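Local coordinates for sister chromatid cohesion protein (Chaetomium thermophilum, PDB 5T8V) that probably loads cohesin onto chromatin, the chain being the HEAT-repeat C-terminal part of the loader Scc2, at residues Glu373-Asn378 and Ala424-Arg429. Sequence-based numbering, arbitrary orientation.
Sequences ETARNN and AELLLR
Leu426 reaches from helix 423-440 to the flank of helix 357-391, and its CD2 methyl does the touching. CD2 lies 3.9 Å from Ala375 CB, a methyl-to-methyl contact, and 3.7 Å from Ala375 O, so it rests partly on side chain and partly on helix backbone. With CG anti to the backbone N (chi1 178°), the isobutyl group is carried out across the gap between segments 373-378 and 424-429, whose nearest CA atoms, those of Arg376 and Leu426, are 7.3 Å apart. The other methyl, CD1, sits 3.6 Å above the guanidinium plane of Arg429, over its centre. That guanidinium is held side-on by Glu425, one turn earlier on the same helix: NE meets OE2 at 3.1 Å, nearly in the guanidinium plane, and NH2 meets OE1 at 3.2 Å from a more tilted approach. The two bonds fix the rotation of the flat group under the leucine. Arg376 flanks the contact on its exposed side, its NE 6.1 Å from Arg429 NH1. Val314 and Ala379 also touch Leu426, while Ser317 touches Ala375. Small alanine against projecting leucine joins helix 357-391 to helix 423-440, as in the helical packing of a HEAT-repeat protein.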
ATOM      1  N   GLU A 373       7.347  21.876 -33.129  1.00 23.01           N
ATOM      2  CA  GLU A 373       8.632  21.193 -33.041  1.00 24.08           C
ATOM      3  C   GLU A 373       9.640  22.021 -32.256  1.00 23.88           C
ATOM      4  O   GLU A 373      10.382  21.480 -31.425  1.00 23.23           O
ATOM      5  CB  GLU A 373       9.168  20.892 -34.440  1.00 27.44           C
ATOM      6  CG  GLU A 373       9.357  19.414 -34.708  1.00 31.54           C
ATOM      7  CD  GLU A 373       9.953  19.141 -36.072  1.00 35.71           C
ATOM      8  OE1 GLU A 373      11.075  19.621 -36.341  1.00 37.59           O
ATOM      9  OE2 GLU A 373       9.296  18.450 -36.877  1.00 36.38           O
ATOM     10  N   THR A 374       9.688  23.334 -32.499  1.00 23.34           N
ATOM     11  CA  THR A 374      10.582  24.181 -31.716  1.00 24.55           C
ATOM     12  C   THR A 374      10.119  24.268 -30.266  1.00 21.26           C
ATOM     13  O   THR A 374      10.943  24.241 -29.344  1.00 21.43           O
ATOM     14  CB  THR A 374      10.681  25.577 -32.333  1.00 27.60           C
ATOM     15  OG1 THR A 374       9.382  26.171 -32.394  1.00 30.84           O
ATOM     16  CG2 THR A 374      11.265  25.508 -33.735  1.00 29.66           C
ATOM     17  N   ALA A 375       8.805  24.362 -30.041  1.00 13.95           N
ATOM     18  CA  ALA A 375       8.297  24.357 -28.671  1.00 10.76           C
ATOM     19  C   ALA A 375       8.739  23.101 -27.931  1.00 10.74           C
ATOM     20  O   ALA A 375       9.262  23.172 -26.811  1.00 10.77           O
ATOM     21  CB  ALA A 375       6.774  24.476 -28.677  1.00 10.18           C
ATOM     22  N   ARG A 376       8.548  21.935 -28.552  1.00 13.17           N
ATOM     23  CA  ARG A 376       8.993  20.695 -27.929  1.00 17.41           C
ATOM     24  C   ARG A 376      10.507  20.671 -27.743  1.00 15.75           C
ATOM     25  O   ARG A 376      10.998  20.105 -26.760  1.00 14.93           O
ATOM     26  CB  ARG A 376       8.538  19.502 -28.766  1.00 21.32           C
ATOM     27  CG  ARG A 376       8.909  18.155 -28.166  1.00 26.04           C
ATOM     28  CD  ARG A 376       8.281  17.005 -28.929  1.00 28.92           C
ATOM     29  NE  ARG A 376       8.433  17.156 -30.373  1.00 32.81           N
ATOM     30  CZ  ARG A 376       9.584  17.021 -31.024  1.00 36.90           C
ATOM     31  NH1 ARG A 376       9.620  17.175 -32.342  1.00 38.22           N
ATOM     32  NH2 ARG A 376      10.703  16.740 -30.364  1.00 38.48           N
ATOM     33  N   ASN A 377      11.262  21.276 -28.663  1.00 14.36           N
ATOM     34  CA  ASN A 377      12.715  21.307 -28.520  1.00 15.01           C
ATOM     35  C   ASN A 377      13.131  22.107 -27.290  1.00 15.63           C
ATOM     36  O   ASN A 377      14.003  21.681 -26.523  1.00 16.89           O
ATOM     37  CB  ASN A 377      13.358  21.891 -29.779  1.00 15.07           C
ATOM     38  CG  ASN A 377      13.373  20.915 -30.934  1.00 15.45           C
ATOM     39  OD1 ASN A 377      13.205  19.711 -30.749  1.00 16.13           O
ATOM     40  ND2 ASN A 377      13.586  21.430 -32.138  1.00 15.79           N
ATOM     41  N   ASN A 378      12.523  23.278 -27.091  1.00 16.58           N
ATOM     42  CA  ASN A 378      12.848  24.088 -25.922  1.00 17.04           C
ATOM     43  C   ASN A 378      12.443  23.372 -24.637  1.00 17.46           C
ATOM     44  O   ASN A 378      13.247  23.225 -23.700  1.00 19.57           O
ATOM     45  CB  ASN A 378      12.156  25.447 -26.028  1.00 16.30           C
ATOM     46  CG  ASN A 378      12.523  26.191 -27.300  1.00 15.49           C
ATOM     47  OD1 ASN A 378      13.634  26.061 -27.813  1.00 15.35           O
ATOM     48  ND2 ASN A 378      11.586  26.975 -27.815  1.00 15.65           N
ATOM     49  N   ALA A 424       2.888  24.604 -19.498  1.00  9.06           N
ATOM     50  CA  ALA A 424       2.871  23.693 -18.360  1.00  9.60           C
ATOM     51  C   ALA A 424       2.582  22.268 -18.808  1.00  9.67           C
ATOM     52  O   ALA A 424       3.263  21.323 -18.395  1.00 10.97           O
ATOM     53  CB  ALA A 424       1.828  24.148 -17.336  1.00 11.42           C
ATOM     54  N   GLU A 425       1.564  22.089 -19.653  1.00  8.63           N
ATOM     55  CA  GLU A 425       1.222  20.750 -20.111  1.00  8.51           C
ATOM     56  C   GLU A 425       2.329  20.156 -20.967  1.00  8.95           C
ATOM     57  O   GLU A 425       2.489  18.933 -20.999  1.00 11.11           O
ATOM     58  CB  GLU A 425      -0.095  20.774 -20.888  1.00  8.26           C
ATOM     59  CG  GLU A 425      -0.546  19.408 -21.415  1.00  9.72           C
ATOM     60  CD  GLU A 425       0.114  19.025 -22.728  1.00 11.27           C
ATOM     61  OE1 GLU A 425       0.624  19.926 -23.429  1.00 13.51           O
ATOM     62  OE2 GLU A 425       0.129  17.819 -23.058  1.00 10.42           O
ATOM     63  N   LEU A 426       3.093  20.990 -21.671  1.00  9.84           N
ATOM     64  CA  LEU A 426       4.158  20.474 -22.525  1.00 12.01           C
ATOM     65  C   LEU A 426       5.359  20.034 -21.696  1.00 10.53           C
ATOM     66  O   LEU A 426       5.889  18.929 -21.885  1.00 10.77           O
ATOM     67  CB  LEU A 426       4.561  21.536 -23.549  1.00  8.59           C
ATOM     68  CG  LEU A 426       5.706  21.179 -24.499  1.00 10.65           C
ATOM     69  CD1 LEU A 426       5.456  19.857 -25.202  1.00  9.16           C
ATOM     70  CD2 LEU A 426       5.894  22.293 -25.514  1.00  9.03           C
ATOM     71  N   LEU A 427       5.795  20.885 -20.765  1.00  9.53           N
ATOM     72  CA  LEU A 427       6.883  20.513 -19.869  1.00 10.19           C
ATOM     73  C   LEU A 427       6.519  19.276 -19.058  1.00 10.44           C
ATOM     74  O   LEU A 427       7.307  18.328 -18.954  1.00 15.04           O
ATOM     75  CB  LEU A 427       7.215  21.687 -18.952  1.00 10.54           C
ATOM     76  CG  LEU A 427       7.839  22.897 -19.650  1.00 10.62           C
ATOM     77  CD1 LEU A 427       7.683  24.142 -18.803  1.00 10.98           C
ATOM     78  CD2 LEU A 427       9.307  22.633 -19.936  1.00 11.70           C
ATOM     79  N   LEU A 428       5.313  19.267 -18.482  1.00 14.23           N
ATOM     80  CA  LEU A 428       4.862  18.109 -17.718  1.00 13.96           C
ATOM     81  C   LEU A 428       4.717  16.878 -18.600  1.00 13.38           C
ATOM     82  O   LEU A 428       4.956  15.756 -18.142  1.00 14.15           O
ATOM     83  CB  LEU A 428       3.534  18.423 -17.031  1.00 13.14           C
ATOM     84  CG  LEU A 428       3.596  19.419 -15.874  1.00 13.26           C
ATOM     85  CD1 LEU A 428       2.197  19.902 -15.516  1.00 13.09           C
ATOM     86  CD2 LEU A 428       4.268  18.790 -14.667  1.00 14.28           C
ATOM     87  N   ARG A 429       4.318  17.061 -19.859  1.00 14.83           N
ATOM     88  CA  ARG A 429       4.180  15.931 -20.771  1.00 14.88           C
ATOM     89  C   ARG A 429       5.529  15.272 -21.024  1.00 15.82           C
ATOM     90  O   ARG A 429       5.674  14.052 -20.884  1.00 16.23           O
ATOM     91  CB  ARG A 429       3.559  16.390 -22.090  1.00 15.17           C
ATOM     92  CG  ARG A 429       3.286  15.264 -23.081  1.00 17.15           C
ATOM     93  CD  ARG A 429       3.420  15.744 -24.518  1.00 17.10           C
ATOM     94  NE  ARG A 429       2.539  16.870 -24.810  1.00 17.50           N
ATOM     95  CZ  ARG A 429       2.573  17.573 -25.936  1.00 16.80           C
ATOM     96  NH1 ARG A 429       3.448  17.275 -26.886  1.00 15.82           N
ATOM     97  NH2 ARG A 429       1.732  18.581 -26.112  1.00 16.74           N
TER